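Bitiscetin (Bitis arietans, PDB 1JWI) binds von Willebrand factor and promotes its attachment, through the A1 domain, to platelet glycoprotein Ib alpha, so that platelets aggregate. Local coordinates at residues F31-N35 with S36-A40. Numbering follows the deposited sequence.
Sequences FCVEN and SGHLA
Cys-32 and Val-33, in the last turn of helix 25-34, meet Ser-36 and Gly-37 in a Schellman motif, a local helix ending that turns the chain of this C-type lectin domain into the short strand 38-39. Ser-36 is the C-prime residue; its positive phi (56°) reverses the backbone and brings two N-H groups back under the helix end. Gly-37 N donates to Cys-32 O over 2.9 Å, arriving from above the carbonyl plane, and Ser-36 N to Val-33 O over 2.7 Å; both bonds are bent (134° and 128° at the hydrogen), and the second is weak. A C-H contact supplements them, Val-33 CA lying 3.3 Å from Gly-37 O.

Beyond the turn the chain runs back past the helix, whose side chains now meet the strand. Cys-32 CB rests 3.4 Å from His-38 C, so the cysteine packs on the strand's main chain and not on the imidazole. With SG anti to its own carbonyl carbon, the sulfur extends to within 3.8 Å of Leu-39 CD2, one of its two methyls, and forms the disulfide to Cys-125 on the adjacent strand 121-126. Phe-123 of that strand touches both Cys-32 and Leu-39. On the outer side Val-33 CG2 approaches His-38 ND1 obliquely at 4.0 Å, a light contact. The stronger partner of ND1 is Glu-29, one turn earlier in the helix, whose other carboxylate oxygen accepts Leu-39 N; the first bond probably limits rotation of the imidazole, while the second ties the strand's main chain to the same carboxylate.

The chemistry thus divides the work: residues beyond the helix supply donors to Cys-32 O, which also takes a weak bond from Asn-35 N, and to Val-33 O, whereas the disulfide ties the last turn covalently to the sheet that strand 38-39 joins.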
loop_
_atom_site.group_PDB
_atom_site.type_symbol
_atom_site.label_atom_id
_atom_site.label_comp_id
_atom_site.label_asym_id
_atom_site.label_seq_id
_atom_site.Cartn_x
_atom_site.Cartn_y
_atom_site.Cartn_z
ATOM N N PHE A 31 -16.525 15.389 9.533
ATOM C CA PHE A 31 -16.431 16.713 10.127
ATOM C C PHE A 31 -16.464 17.762 9.019
ATOM O O PHE A 31 -17.112 18.801 9.163
ATOM C CB PHE A 31 -15.145 16.833 10.963
ATOM C CG PHE A 31 -15.023 18.133 11.718
ATOM C CD1 PHE A 31 -14.516 19.270 11.098
ATOM C CD2 PHE A 31 -15.432 18.223 13.050
ATOM C CE1 PHE A 31 -14.418 20.480 11.787
ATOM C CE2 PHE A 31 -15.339 19.428 13.748
ATOM C CZ PHE A 31 -14.830 20.559 13.115
ATOM N N CYS A 32 -15.775 17.492 7.910
ATOM C CA CYS A 32 -15.759 18.418 6.783
ATOM C C CYS A 32 -17.167 18.517 6.196
ATOM O O CYS A 32 -17.627 19.608 5.834
ATOM C CB CYS A 32 -14.799 17.938 5.684
ATOM S SG CYS A 32 -13.009 18.048 6.035
ATOM N N VAL A 33 -17.835 17.370 6.080
ATOM C CA VAL A 33 -19.194 17.329 5.552
ATOM C C VAL A 33 -20.056 18.248 6.422
ATOM O O VAL A 33 -20.780 19.108 5.913
ATOM C CB VAL A 33 -19.754 15.891 5.606
ATOM C CG1 VAL A 33 -21.269 15.895 5.469
ATOM C CG2 VAL A 33 -19.139 15.057 4.484
ATOM N N GLU A 34 -19.961 18.057 7.737
ATOM C CA GLU A 34 -20.712 18.858 8.696
ATOM C C GLU A 34 -20.504 20.347 8.418
ATOM O O GLU A 34 -21.386 21.166 8.687
ATOM C CB GLU A 34 -20.269 18.505 10.123
ATOM C CG GLU A 34 -20.710 19.500 11.180
ATOM C CD GLU A 34 -20.229 19.128 12.569
ATOM O OE1 GLU A 34 -20.469 19.911 13.519
ATOM O OE2 GLU A 34 -19.622 18.044 12.713
ATOM N N ASN A 35 -19.339 20.698 7.884
ATOM C CA ASN A 35 -19.050 22.090 7.570
ATOM C C ASN A 35 -19.275 22.402 6.096
ATOM O O ASN A 35 -18.560 23.220 5.498
ATOM C CB ASN A 35 -17.615 22.438 7.958
ATOM C CG ASN A 35 -17.445 22.606 9.449
ATOM O OD1 ASN A 35 -17.481 21.640 10.210
ATOM N ND2 ASN A 35 -17.275 23.849 9.877
ATOM N N SER A 36 -20.270 21.739 5.517
ATOM C CA SER A 36 -20.634 21.937 4.119
ATOM C C SER A 36 -19.492 21.706 3.135
ATOM O O SER A 36 -19.369 22.431 2.151
ATOM C CB SER A 36 -21.194 23.349 3.932
ATOM O OG SER A 36 -21.666 23.533 2.611
ATOM N N GLY A 37 -18.665 20.696 3.390
ATOM C CA GLY A 37 -17.565 20.422 2.485
ATOM C C GLY A 37 -17.151 18.964 2.446
ATOM O O GLY A 37 -17.974 18.071 2.632
ATOM N N HIS A 38 -15.865 18.735 2.201
ATOM C CA HIS A 38 -15.287 17.391 2.132
ATOM C C HIS A 38 -13.798 17.541 2.412
ATOM O O HIS A 38 -13.280 18.658 2.451
ATOM C CB HIS A 38 -15.418 16.806 0.715
ATOM C CG HIS A 38 -16.818 16.466 0.308
ATOM N ND1 HIS A 38 -17.510 15.400 0.838
ATOM C CD2 HIS A 38 -17.640 17.031 -0.610
ATOM C CE1 HIS A 38 -18.697 15.319 0.260
ATOM N NE2 HIS A 38 -18.801 16.295 -0.621
ATOM N N LEU A 39 -13.114 16.416 2.606
ATOM C CA LEU A 39 -11.677 16.461 2.786
ATOM C C LEU A 39 -11.258 17.016 1.436
ATOM O O LEU A 39 -11.884 16.710 0.418
ATOM C CB LEU A 39 -11.099 15.058 2.990
ATOM C CG LEU A 39 -11.225 14.540 4.419
ATOM C CD1 LEU A 39 -10.781 13.084 4.495
ATOM C CD2 LEU A 39 -10.379 15.430 5.346
ATOM N N ALA A 40 -10.218 17.838 1.432
ATOM C CA ALA A 40 -9.736 18.469 0.214
ATOM C C ALA A 40 -9.378 17.526 -0.925
ATOM O O ALA A 40 -8.760 16.478 -0.723
ATOM C CB ALA A 40 -8.522 19.351 0.536
#